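Local coordinates for beta-Ala-His dipeptidase (Homo sapiens, PDB 3DLJ), which cleaves the peptide bond of Xaa-His dipeptides, carnosine and anserine above all, as a secreted homodimeric enzyme with two zinc ions in each subunit, at residues A[11-16]-A[474-479]; A[106-111]-A[170-175]; A[322-327]-A[352-357]; A[328-333]-A[345-350]. All blocks are in the same frame, centred on the assembly; numbering follows the deposited sequence.

Contact 1 of 4, residues A[11-16]-A[474-479]; sequences ALLEKV and FAAFFL
Leu13 and Leu479 meet through their branches, and their side chains cross obliquely. CD1 of Leu13 lies 3.9 Å from CD2 of Leu479, and the CG of Leu13 is equally close to that methyl. Leu479 reaches over because its CG stands opposite the backbone N (chi1 -168°), which carries the fork out toward the N-terminal helix. The same Leu13 CD1 comes down on the backbone of Ala476, 3.8 Å from its CA, while CD2 turns to the preceding residue and lies 3.9 Å from the carbonyl oxygen of Ala475. One leucine thus straddles two successive alanines of helix 464-482, whose short side chains let it come that close to the main chain. A turn further on, Val16 adds a second point of contact: its CG1 faces the CB of Ala475 at 3.7 Å.

Phe158 of helix 141-160 touches both Leu13 and Ala475, and Ala411 of helix 403-416 lies against Ala476, so the pair belongs to a larger helical cluster. Everything that meets across the two helices is hydrocarbon or backbone, so the N-terminal helix is held to the C-terminal one by shape and by exclusion of water.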
loop_
_atom_site.group_PDB
_atom_site.type_symbol
_atom_site.label_atom_id
_atom_site.label_comp_id
_atom_site.label_asym_id
_atom_site.label_seq_id
_atom_site.Cartn_x
_atom_site.Cartn_y
_atom_site.Cartn_z
ATOM N N ALA A 11 15.601 28.500 11.137
ATOM C CA ALA A 11 15.955 28.103 12.521
ATOM C C ALA A 11 17.245 27.307 12.701
ATOM O O ALA A 11 18.262 27.573 12.048
ATOM C CB ALA A 11 14.760 27.343 13.194
ATOM N N LEU A 12 17.181 26.364 13.646
ATOM C CA LEU A 12 18.116 25.265 13.792
ATOM C C LEU A 12 17.391 24.001 13.289
ATOM O O LEU A 12 17.712 22.854 13.704
ATOM C CB LEU A 12 18.553 25.112 15.249
ATOM N N LEU A 13 16.392 24.220 12.405
ATOM C CA LEU A 13 16.002 23.170 11.470
ATOM C C LEU A 13 17.254 22.977 10.650
ATOM O O LEU A 13 17.523 21.889 10.155
ATOM C CB LEU A 13 14.828 23.569 10.561
ATOM C CG LEU A 13 13.393 23.092 10.860
ATOM C CD1 LEU A 13 12.517 23.210 9.635
ATOM C CD2 LEU A 13 13.314 21.681 11.407
ATOM N N GLU A 14 18.014 24.062 10.537
ATOM C CA GLU A 14 19.328 24.064 9.930
ATOM C C GLU A 14 20.204 23.008 10.589
ATOM O O GLU A 14 20.862 22.259 9.893
ATOM C CB GLU A 14 19.985 25.447 10.070
ATOM C CG GLU A 14 21.000 25.768 8.962
ATOM N N LYS A 15 20.186 22.946 11.922
ATOM C CA LYS A 15 21.028 22.032 12.691
ATOM C C LYS A 15 20.510 20.621 12.570
ATOM O O LYS A 15 21.297 19.699 12.381
ATOM C CB LYS A 15 21.108 22.454 14.162
ATOM C CG LYS A 15 22.343 23.274 14.459
ATOM C CD LYS A 15 22.029 24.650 15.012
ATOM C CE LYS A 15 23.259 25.540 14.974
ATOM N NZ LYS A 15 22.933 26.962 15.250
ATOM N N VAL A 16 19.186 20.465 12.670
ATOM C CA VAL A 16 18.500 19.189 12.404
ATOM C C VAL A 16 18.813 18.660 10.999
ATOM O O VAL A 16 19.130 17.503 10.845
ATOM C CB VAL A 16 16.957 19.303 12.612
ATOM C CG1 VAL A 16 16.242 18.114 12.014
ATOM C CG2 VAL A 16 16.625 19.395 14.072
ATOM N N PHE A 474 9.884 15.321 7.143
ATOM C CA PHE A 474 9.236 15.025 8.400
ATOM C C PHE A 474 9.668 15.988 9.523
ATOM O O PHE A 474 8.842 16.428 10.337
ATOM C CB PHE A 474 9.446 13.539 8.784
ATOM C CG PHE A 474 8.668 12.555 7.935
ATOM C CD1 PHE A 474 7.434 12.900 7.363
ATOM C CD2 PHE A 474 9.149 11.248 7.743
ATOM C CE1 PHE A 474 6.698 11.966 6.590
ATOM C CE2 PHE A 474 8.416 10.283 6.967
ATOM C CZ PHE A 474 7.196 10.648 6.401
ATOM N N ALA A 475 10.962 16.296 9.588
ATOM C CA ALA A 475 11.484 17.303 10.553
ATOM C C ALA A 475 10.786 18.689 10.425
ATOM O O ALA A 475 10.268 19.241 11.415
ATOM C CB ALA A 475 12.999 17.435 10.408
ATOM N N ALA A 476 10.747 19.229 9.207
ATOM C CA ALA A 476 10.035 20.481 8.930
ATOM C C ALA A 476 8.542 20.417 9.333
ATOM O O ALA A 476 7.972 21.402 9.845
ATOM C CB ALA A 476 10.177 20.852 7.447
ATOM N N PHE A 477 7.936 19.251 9.100
ATOM C CA PHE A 477 6.518 19.013 9.304
ATOM C C PHE A 477 6.143 19.069 10.784
ATOM O O PHE A 477 5.117 19.667 11.140
ATOM C CB PHE A 477 6.131 17.673 8.659
ATOM C CG PHE A 477 4.684 17.305 8.813
ATOM C CD1 PHE A 477 3.686 18.002 8.123
ATOM C CD2 PHE A 477 4.311 16.244 9.629
ATOM C CE1 PHE A 477 2.342 17.639 8.242
ATOM C CE2 PHE A 477 2.965 15.889 9.759
ATOM C CZ PHE A 477 1.979 16.591 9.061
ATOM N N PHE A 478 6.978 18.468 11.642
ATOM C CA PHE A 478 6.794 18.572 13.100
ATOM C C PHE A 478 6.556 20.028 13.487
ATOM O O PHE A 478 5.646 20.340 14.268
ATOM C CB PHE A 478 8.009 18.056 13.890
ATOM C CG PHE A 478 8.323 16.601 13.675
ATOM C CD1 PHE A 478 9.592 16.110 13.988
ATOM C CD2 PHE A 478 7.387 15.733 13.144
ATOM C CE1 PHE A 478 9.916 14.778 13.790
ATOM C CE2 PHE A 478 7.708 14.396 12.937
ATOM C CZ PHE A 478 8.975 13.919 13.263
ATOM N N LEU A 479 7.394 20.896 12.923
ATOM C CA LEU A 479 7.400 22.311 13.225
ATOM C C LEU A 479 6.131 22.990 12.692
ATOM O O LEU A 479 5.543 23.831 13.368
ATOM C CB LEU A 479 8.682 22.955 12.682
ATOM C CG LEU A 479 9.043 24.376 13.120
ATOM C CD1 LEU A 479 9.319 24.469 14.623
ATOM C CD2 LEU A 479 10.261 24.879 12.329
#

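Contact 2 of 4, residues A[106-111]-A[170-175]; sequences CFYGHL and KFIIEG. With ZN (zinc ion), chain D.
Two hydroxyls grip OE2 of Glu174: that of Tyr108, which donates a hydrogen bond of 2.6 Å from its OH, and that of Ser181. The tyrosine hydroxyl is received on the anti lone pair of OE2, the oxygen lies in the plane of the ring at its edge, and ring and carboxylate planes are 61° apart. Glu174 CG, folded back between the backbone N and the carbonyl carbon (chi1 68°), brings the acid across to strand 104-110.

Beside this pair, CB of Tyr108 packs on CG2 of Ile172 at 3.8 Å. On the other face, CD1 of Ile173 lies at the edge of the Phe107 ring, 3.8 Å from its CD2, and 3.5 Å from the backbone N of Gly109. A CB on that glycine would be crowded by the Phe107 ring. Five backbone bonds zip the strands together.

At the C-terminal end the His110 ring turns away and binds zinc through NE2 at 2.0 Å, with ND1 fixed by Asp112 O; Asp143 and Asp206 are its fellow ligands. Neighbouring parallel strands linked through helix 141-160, bearing metal ligands at or beyond their C-terminal ends, are typical of the catalytic domain of zinc exopeptidases.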
loop_
_atom_site.group_PDB
_atom_site.type_symbol
_atom_site.label_atom_id
_atom_site.label_comp_id
_atom_site.label_asym_id
_atom_site.label_seq_id
_atom_site.Cartn_x
_atom_site.Cartn_y
_atom_site.Cartn_z
ATOM N N CYS A 106 -0.060 11.802 15.400
ATOM C CA CYS A 106 0.126 10.362 15.425
ATOM C C CYS A 106 0.583 9.826 14.075
ATOM O O CYS A 106 0.058 10.203 13.042
ATOM C CB CYS A 106 -1.160 9.660 15.878
ATOM S SG CYS A 106 -0.985 7.869 16.127
ATOM N N PHE A 107 1.563 8.929 14.092
ATOM C CA PHE A 107 2.056 8.310 12.857
ATOM C C PHE A 107 1.712 6.830 12.788
ATOM O O PHE A 107 1.983 6.092 13.719
ATOM C CB PHE A 107 3.577 8.469 12.764
ATOM C CG PHE A 107 4.195 7.797 11.567
ATOM C CD1 PHE A 107 4.263 8.452 10.344
ATOM C CD2 PHE A 107 4.721 6.515 11.670
ATOM C CE1 PHE A 107 4.851 7.822 9.234
ATOM C CE2 PHE A 107 5.296 5.885 10.568
ATOM C CZ PHE A 107 5.356 6.537 9.350
ATOM N N TYR A 108 1.157 6.397 11.666
ATOM C CA TYR A 108 0.853 4.987 11.452
ATOM C C TYR A 108 1.839 4.417 10.424
ATOM O O TYR A 108 2.058 5.014 9.355
ATOM C CB TYR A 108 -0.616 4.741 10.985
ATOM C CG TYR A 108 -0.760 3.358 10.368
ATOM C CD1 TYR A 108 -1.071 2.228 11.158
ATOM C CD2 TYR A 108 -0.490 3.156 9.020
ATOM C CE1 TYR A 108 -1.135 0.947 10.581
ATOM C CE2 TYR A 108 -0.554 1.893 8.447
ATOM C CZ TYR A 108 -0.862 0.808 9.217
ATOM O OH TYR A 108 -0.910 -0.417 8.603
ATOM N N GLY A 109 2.430 3.265 10.739
ATOM C CA GLY A 109 3.188 2.517 9.717
ATOM C C GLY A 109 3.088 1.022 9.919
ATOM O O GLY A 109 2.472 0.578 10.876
ATOM N N HIS A 110 3.691 0.244 9.026
ATOM C CA HIS A 110 3.718 -1.232 9.178
ATOM C C HIS A 110 5.096 -1.772 8.870
ATOM O O HIS A 110 5.794 -1.251 7.984
ATOM C CB HIS A 110 2.644 -1.946 8.331
ATOM C CG HIS A 110 2.862 -1.856 6.841
ATOM N ND1 HIS A 110 3.590 -2.790 6.128
ATOM C CD2 HIS A 110 2.427 -0.953 5.930
ATOM C CE1 HIS A 110 3.602 -2.463 4.848
ATOM N NE2 HIS A 110 2.902 -1.352 4.700
ATOM N N LEU A 111 5.498 -2.791 9.626
ATOM C CA LEU A 111 6.845 -3.370 9.484
ATOM C C LEU A 111 6.847 -4.798 8.921
ATOM O O LEU A 111 7.899 -5.424 8.805
ATOM C CB LEU A 111 7.623 -3.257 10.795
ATOM C CG LEU A 111 7.984 -1.796 11.117
ATOM C CD1 LEU A 111 8.551 -1.732 12.511
ATOM C CD2 LEU A 111 8.992 -1.234 10.128
ATOM N N LYS A 170 2.867 10.516 18.667
ATOM C CA LYS A 170 2.401 9.180 18.897
ATOM C C LYS A 170 2.727 8.289 17.689
ATOM O O LYS A 170 2.783 8.752 16.535
ATOM C CB LYS A 170 0.907 9.188 19.261
ATOM C CG LYS A 170 0.640 9.717 20.678
ATOM C CD LYS A 170 -0.792 9.513 21.169
ATOM C CE LYS A 170 -0.834 9.607 22.695
ATOM N NZ LYS A 170 -2.183 9.921 23.302
ATOM N N PHE A 171 2.991 7.015 17.971
ATOM C CA PHE A 171 3.250 6.034 16.913
ATOM C C PHE A 171 2.296 4.878 17.094
ATOM O O PHE A 171 2.151 4.355 18.210
ATOM C CB PHE A 171 4.690 5.489 16.974
ATOM C CG PHE A 171 5.770 6.543 17.188
ATOM C CD1 PHE A 171 5.976 7.120 18.446
ATOM C CD2 PHE A 171 6.627 6.890 16.149
ATOM C CE1 PHE A 171 6.984 8.043 18.657
ATOM C CE2 PHE A 171 7.644 7.816 16.348
ATOM C CZ PHE A 171 7.826 8.406 17.599
ATOM N N ILE A 172 1.625 4.495 16.014
ATOM C CA ILE A 172 0.935 3.190 15.943
ATOM C C ILE A 172 1.522 2.347 14.788
ATOM O O ILE A 172 1.303 2.655 13.615
ATOM C CB ILE A 172 -0.620 3.320 15.849
ATOM C CG1 ILE A 172 -1.281 1.943 15.747
ATOM C CG2 ILE A 172 -1.068 4.247 14.685
ATOM C CD1 ILE A 172 -2.792 2.001 15.715
ATOM N N ILE A 173 2.296 1.318 15.135
ATOM C CA ILE A 173 2.966 0.501 14.127
ATOM C C ILE A 173 2.551 -0.959 14.257
ATOM O O ILE A 173 2.690 -1.567 15.330
ATOM C CB ILE A 173 4.535 0.591 14.206
ATOM C CG1 ILE A 173 5.059 2.039 14.405
ATOM C CG2 ILE A 173 5.177 -0.113 13.037
ATOM C CD1 ILE A 173 4.838 3.035 13.268
ATOM N N GLU A 174 2.046 -1.516 13.158
ATOM C CA GLU A 174 1.570 -2.902 13.134
ATOM C C GLU A 174 2.469 -3.790 12.288
ATOM O O GLU A 174 3.356 -3.301 11.553
ATOM C CB GLU A 174 0.126 -2.973 12.620
ATOM C CG GLU A 174 -0.061 -2.616 11.144
ATOM C CD GLU A 174 -1.328 -3.219 10.542
ATOM O OE1 GLU A 174 -1.797 -4.260 11.046
ATOM O OE2 GLU A 174 -1.850 -2.661 9.554
ATOM N N GLY A 175 2.230 -5.096 12.399
ATOM C CA GLY A 175 2.959 -6.078 11.630
ATOM C C GLY A 175 2.107 -6.973 10.738
ATOM O O GLY A 175 2.546 -8.070 10.386
HETATM ZN ZN ZN D . 2.610 -0.537 2.943
#

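Contact 3 of 4, residues A[322-327]-A[352-357]; sequences YPSLSI and SIRLVP
Leu325 and Ile353 sit directly opposite each other as an antiparallel non-hydrogen-bonded pair, their side chains on one face of the sheet. The bump is CD1 of Leu325, carried by a first torsion of -172° against the outstretched arm of Ile353, 3.9 Å from CG1 and 4.0 Å from CD1. Ile268 covers the leucine and Val368 of helix 361-377 the isoleucine. With an alanine at Leu325 this arm of Ile353 would probably lose its neighbour across the strands, and a gap would open beneath Ile268.

Further along, Val356 straddles the Tyr322-Pro323 peptide. Its CG1 approaches Tyr322 O at 3.5 Å, and its CG2 touches CD of Pro323 at 3.8 Å, valine and proline crossing at about a right angle. Pro323 turns its CA to the carbonyl of Arg354, a CA-H...O contact. On the opposite face, OG of Ser324 rests beside the first methylenes of Arg354, 3.5 Å from CG; a bend at chi2 (-79°) takes the guanidinium away, where NH2 makes a weak hydrogen bond to Thr428.

Three backbone bonds join the strands: Arg354 N to Ser324 O at 2.9 Å, and a reciprocal pair between Ser326 and Ser352. Strand 346-355 is also bonded, through Ile353 to Ser225, to strand 216-232 of the same sheet. The side chains divide into a greasy face turned to the helix and a polar face of serines and arginine.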
loop_
_atom_site.group_PDB
_atom_site.type_symbol
_atom_site.label_atom_id
_atom_site.label_comp_id
_atom_site.label_asym_id
_atom_site.label_seq_id
_atom_site.Cartn_x
_atom_site.Cartn_y
_atom_site.Cartn_z
ATOM N N TYR A 322 -11.549 6.732 -12.597
ATOM C CA TYR A 322 -12.278 5.696 -13.322
ATOM C C TYR A 322 -11.979 4.321 -12.705
ATOM O O TYR A 322 -10.886 4.090 -12.202
ATOM C CB TYR A 322 -11.927 5.707 -14.807
ATOM C CG TYR A 322 -12.464 6.887 -15.597
ATOM C CD1 TYR A 322 -11.595 7.829 -16.139
ATOM C CD2 TYR A 322 -13.827 7.044 -15.842
ATOM C CE1 TYR A 322 -12.048 8.893 -16.889
ATOM C CE2 TYR A 322 -14.290 8.105 -16.589
ATOM C CZ TYR A 322 -13.392 9.036 -17.107
ATOM O OH TYR A 322 -13.827 10.114 -17.866
ATOM N N PRO A 323 -12.968 3.398 -12.726
ATOM C CA PRO A 323 -12.694 2.058 -12.223
ATOM C C PRO A 323 -11.743 1.308 -13.171
ATOM O O PRO A 323 -11.597 1.682 -14.330
ATOM C CB PRO A 323 -14.088 1.408 -12.208
ATOM C CG PRO A 323 -14.833 2.110 -13.242
ATOM C CD PRO A 323 -14.351 3.525 -13.219
ATOM N N SER A 324 -11.077 0.277 -12.677
ATOM C CA SER A 324 -10.171 -0.479 -13.506
ATOM C C SER A 324 -10.276 -1.946 -13.105
ATOM O O SER A 324 -10.604 -2.255 -11.943
ATOM C CB SER A 324 -8.735 0.040 -13.343
ATOM O OG SER A 324 -8.194 -0.331 -12.086
ATOM N N LEU A 325 -10.022 -2.843 -14.052
ATOM C CA LEU A 325 -10.081 -4.270 -13.781
ATOM C C LEU A 325 -8.754 -4.941 -14.145
ATOM O O LEU A 325 -8.255 -4.759 -15.260
ATOM C CB LEU A 325 -11.274 -4.912 -14.504
ATOM C CG LEU A 325 -11.586 -6.387 -14.172
ATOM C CD1 LEU A 325 -13.010 -6.675 -14.515
ATOM C CD2 LEU A 325 -10.643 -7.399 -14.879
ATOM N N SER A 326 -8.183 -5.688 -13.193
ATOM C CA SER A 326 -6.937 -6.424 -13.403
ATOM C C SER A 326 -7.074 -7.902 -13.070
ATOM O O SER A 326 -7.572 -8.254 -12.006
ATOM C CB SER A 326 -5.809 -5.828 -12.549
ATOM O OG SER A 326 -5.555 -4.507 -12.941
ATOM N N ILE A 327 -6.619 -8.758 -13.979
ATOM C CA ILE A 327 -6.583 -10.185 -13.723
ATOM C C ILE A 327 -5.195 -10.495 -13.197
ATOM O O ILE A 327 -4.194 -10.164 -13.829
ATOM C CB ILE A 327 -6.926 -11.032 -14.993
ATOM C CG1 ILE A 327 -8.339 -10.716 -15.497
ATOM C CG2 ILE A 327 -6.779 -12.532 -14.708
ATOM C CD1 ILE A 327 -8.443 -10.804 -17.032
ATOM N N SER A 352 -9.539 -8.173 -9.644
ATOM C CA SER A 352 -10.120 -7.152 -8.793
ATOM C C SER A 352 -10.518 -5.944 -9.616
ATOM O O SER A 352 -10.002 -5.713 -10.699
ATOM C CB SER A 352 -9.158 -6.755 -7.646
ATOM O OG SER A 352 -7.906 -6.305 -8.138
ATOM N N ILE A 353 -11.452 -5.187 -9.073
ATOM C CA ILE A 353 -11.915 -3.960 -9.662
ATOM C C ILE A 353 -11.675 -2.834 -8.653
ATOM O O ILE A 353 -12.203 -2.851 -7.530
ATOM C CB ILE A 353 -13.428 -4.057 -10.046
ATOM C CG1 ILE A 353 -13.669 -5.245 -10.998
ATOM C CG2 ILE A 353 -13.914 -2.762 -10.667
ATOM C CD1 ILE A 353 -15.142 -5.556 -11.283
ATOM N N ARG A 354 -10.890 -1.855 -9.067
ATOM C CA ARG A 354 -10.686 -0.655 -8.293
ATOM C C ARG A 354 -11.913 0.211 -8.375
ATOM O O ARG A 354 -12.491 0.400 -9.450
ATOM C CB ARG A 354 -9.438 0.066 -8.784
ATOM C CG ARG A 354 -8.182 -0.789 -8.664
ATOM C CD ARG A 354 -7.630 -0.830 -7.226
ATOM N NE ARG A 354 -6.467 -1.723 -7.102
ATOM C CZ ARG A 354 -5.824 -1.995 -5.960
ATOM N NH1 ARG A 354 -4.781 -2.819 -5.968
ATOM N NH2 ARG A 354 -6.219 -1.443 -4.811
ATOM N N LEU A 355 -12.348 0.714 -7.227
ATOM C CA LEU A 355 -13.610 1.418 -7.165
ATOM C C LEU A 355 -13.400 2.908 -6.972
ATOM O O LEU A 355 -12.442 3.327 -6.338
ATOM C CB LEU A 355 -14.495 0.845 -6.071
ATOM C CG LEU A 355 -14.635 -0.681 -6.000
ATOM C CD1 LEU A 355 -15.582 -1.053 -4.845
ATOM C CD2 LEU A 355 -15.180 -1.231 -7.281
ATOM N N VAL A 356 -14.306 3.695 -7.549
ATOM C CA VAL A 356 -14.250 5.144 -7.487
ATOM C C VAL A 356 -15.654 5.680 -7.118
ATOM O O VAL A 356 -16.645 4.962 -7.239
ATOM C CB VAL A 356 -13.767 5.757 -8.845
ATOM C CG1 VAL A 356 -12.389 5.231 -9.208
ATOM C CG2 VAL A 356 -14.775 5.476 -9.972
ATOM N N PRO A 357 -15.734 6.923 -6.623
ATOM C CA PRO A 357 -17.034 7.571 -6.443
ATOM C C PRO A 357 -17.872 7.559 -7.731
ATOM O O PRO A 357 -17.329 7.842 -8.799
ATOM C CB PRO A 357 -16.662 9.008 -6.065
ATOM C CG PRO A 357 -15.289 8.935 -5.521
ATOM C CD PRO A 357 -14.612 7.759 -6.141
#

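Contact 4 of 4, residues A[328-333]-A[345-350]; sequences HGIEGA and GRVIGK
The carbonyl O of Lys350 lies obliquely to the imidazole of His328, while the ring of Tyr226 meets that imidazole nearly parallel, planes about 10° apart; NE2 of His328 is hydrogen-bonded to OG of Ser352. His328 and Gly329 both face Lys350 in a classic beta bulge: His328 N donates to Lys350 O at 2.8 Å, and Lys350 N to Gly329 O at 2.9 Å. A second flat group, the carboxylate of Glu331, presents OE1 to NZ of Lys350 in a 2.9 Å salt bridge nearly in line with the C-O bond.

Glu331 reaches out extended, whereas Lys350 doubles over, bent at chi2 (-90°) and at chi4 (97°). A methionine in place of Lys350 would probably leave the carboxylate without its charged mate and free to turn.

The other face is apolar. Ile330 and Val347 lie side by side pointing the same way, Ile330 CG2 to Val347 CB 4.1 Å, beneath Leu254 of helix 250-258. The strands part at Gly332, where a CB would clash with the carbonyl O of Arg346, so glycine suits the turn. A water links the strand ends: it donates to Gly332 O at 2.7 Å and accepts from Arg346 N at 3.2 Å.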
loop_
_atom_site.group_PDB
_atom_site.type_symbol
_atom_site.label_atom_id
_atom_site.label_comp_id
_atom_site.label_asym_id
_atom_site.label_seq_id
_atom_site.Cartn_x
_atom_site.Cartn_y
_atom_site.Cartn_z
ATOM N N HIS A 328 -5.162 -11.097 -12.014
ATOM C CA HIS A 328 -3.940 -11.325 -11.263
ATOM C C HIS A 328 -3.319 -12.684 -11.552
ATOM O O HIS A 328 -2.115 -12.800 -11.631
ATOM C CB HIS A 328 -4.217 -11.172 -9.741
ATOM C CG HIS A 328 -4.878 -9.870 -9.377
ATOM N ND1 HIS A 328 -4.373 -8.644 -9.757
ATOM C CD2 HIS A 328 -6.023 -9.607 -8.706
ATOM C CE1 HIS A 328 -5.164 -7.684 -9.308
ATOM N NE2 HIS A 328 -6.171 -8.245 -8.667
ATOM N N GLY A 329 -4.136 -13.720 -11.680
ATOM C CA GLY A 329 -3.614 -15.051 -11.831
ATOM C C GLY A 329 -4.643 -16.133 -11.676
ATOM O O GLY A 329 -5.832 -15.869 -11.505
ATOM N N ILE A 330 -4.159 -17.371 -11.742
ATOM C CA ILE A 330 -4.955 -18.559 -11.554
ATOM C C ILE A 330 -4.248 -19.436 -10.517
ATOM O O ILE A 330 -3.032 -19.647 -10.606
ATOM C CB ILE A 330 -5.107 -19.329 -12.891
ATOM C CG1 ILE A 330 -5.841 -18.457 -13.928
ATOM C CG2 ILE A 330 -5.792 -20.698 -12.659
ATOM C CD1 ILE A 330 -5.997 -19.046 -15.341
ATOM N N GLU A 331 -5.008 -19.969 -9.556
ATOM C CA GLU A 331 -4.471 -20.934 -8.577
ATOM C C GLU A 331 -5.001 -22.352 -8.931
ATOM O O GLU A 331 -6.132 -22.481 -9.365
ATOM C CB GLU A 331 -4.889 -20.514 -7.162
ATOM C CG GLU A 331 -4.393 -21.447 -6.001
ATOM C CD GLU A 331 -5.059 -21.124 -4.658
ATOM O OE1 GLU A 331 -5.598 -19.994 -4.491
ATOM O OE2 GLU A 331 -5.048 -22.011 -3.761
ATOM N N GLY A 332 -4.158 -23.377 -8.803
ATOM C CA GLY A 332 -4.557 -24.791 -8.937
ATOM C C GLY A 332 -4.194 -25.468 -10.237
ATOM O O GLY A 332 -4.482 -26.656 -10.418
ATOM N N ALA A 333 -3.590 -24.709 -11.150
ATOM C CA ALA A 333 -3.125 -25.192 -12.452
ATOM C C ALA A 333 -1.600 -25.354 -12.507
ATOM O O ALA A 333 -0.919 -25.261 -11.488
ATOM C CB ALA A 333 -3.618 -24.237 -13.612
ATOM N N GLY A 345 -7.994 -30.137 -12.081
ATOM C CA GLY A 345 -9.348 -30.489 -11.670
ATOM C C GLY A 345 -10.094 -29.324 -11.025
ATOM O O GLY A 345 -11.305 -29.208 -11.139
ATOM N N ARG A 346 -9.369 -28.438 -10.358
ATOM C CA ARG A 346 -9.985 -27.344 -9.629
ATOM C C ARG A 346 -9.072 -26.144 -9.711
ATOM O O ARG A 346 -7.907 -26.194 -9.288
ATOM C CB ARG A 346 -10.155 -27.744 -8.147
ATOM C CG ARG A 346 -11.267 -27.024 -7.422
ATOM C CD ARG A 346 -11.318 -27.488 -5.950
ATOM N NE ARG A 346 -10.558 -26.563 -5.119
ATOM C CZ ARG A 346 -11.005 -26.042 -3.983
ATOM N NH1 ARG A 346 -10.243 -25.177 -3.300
ATOM N NH2 ARG A 346 -12.213 -26.394 -3.530
ATOM N N VAL A 347 -9.617 -25.054 -10.229
ATOM C CA VAL A 347 -8.843 -23.843 -10.464
ATOM C C VAL A 347 -9.597 -22.618 -9.938
ATOM O O VAL A 347 -10.841 -22.612 -9.899
ATOM C CB VAL A 347 -8.549 -23.678 -11.982
ATOM C CG1 VAL A 347 -7.559 -24.719 -12.441
ATOM C CG2 VAL A 347 -9.854 -23.803 -12.790
ATOM N N ILE A 348 -8.846 -21.599 -9.518
ATOM C CA ILE A 348 -9.414 -20.361 -8.984
ATOM C C ILE A 348 -8.788 -19.160 -9.702
ATOM O O ILE A 348 -7.584 -18.905 -9.580
ATOM C CB ILE A 348 -9.190 -20.206 -7.416
ATOM C CG1 ILE A 348 -9.485 -21.514 -6.663
ATOM C CG2 ILE A 348 -10.090 -19.083 -6.820
ATOM C CD1 ILE A 348 -9.353 -21.400 -5.159
ATOM N N GLY A 349 -9.609 -18.431 -10.446
ATOM C CA GLY A 349 -9.176 -17.203 -11.078
ATOM C C GLY A 349 -9.213 -16.074 -10.062
ATOM O O GLY A 349 -10.089 -16.040 -9.201
ATOM N N LYS A 350 -8.272 -15.135 -10.173
ATOM C CA LYS A 350 -8.214 -13.963 -9.286
ATOM C C LYS A 350 -8.185 -12.681 -10.084
ATOM O O LYS A 350 -7.401 -12.529 -11.036
ATOM C CB LYS A 350 -6.975 -14.014 -8.391
ATOM C CG LYS A 350 -6.646 -15.386 -7.803
ATOM C CD LYS A 350 -7.291 -15.656 -6.467
ATOM C CE LYS A 350 -6.998 -17.100 -6.058
ATOM N NZ LYS A 350 -5.829 -17.198 -5.126
HETATM O O HOH W 1 -6.226 -28.605 -9.757
#

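Contacts 3 and 4 are successive parts of one antiparallel pairing, strand 324-331 with strand 346-355; they touch at Ser352 and His328. Contact 2 belongs to the other sheet, its centre about 28 Å from that of contact 3 and on the opposite side of the chain's centre. The zinc site lies between: His110 of contact 2 binds one ion, while the side chain of Arg354 in contact 3 comes within about 7 Å of that of the zinc ligand His456 and about 10 Å of a zinc. Contact 1 joins the chain's two ends, about 22 Å, centre to centre, beyond contact 2 and away from the zinc site.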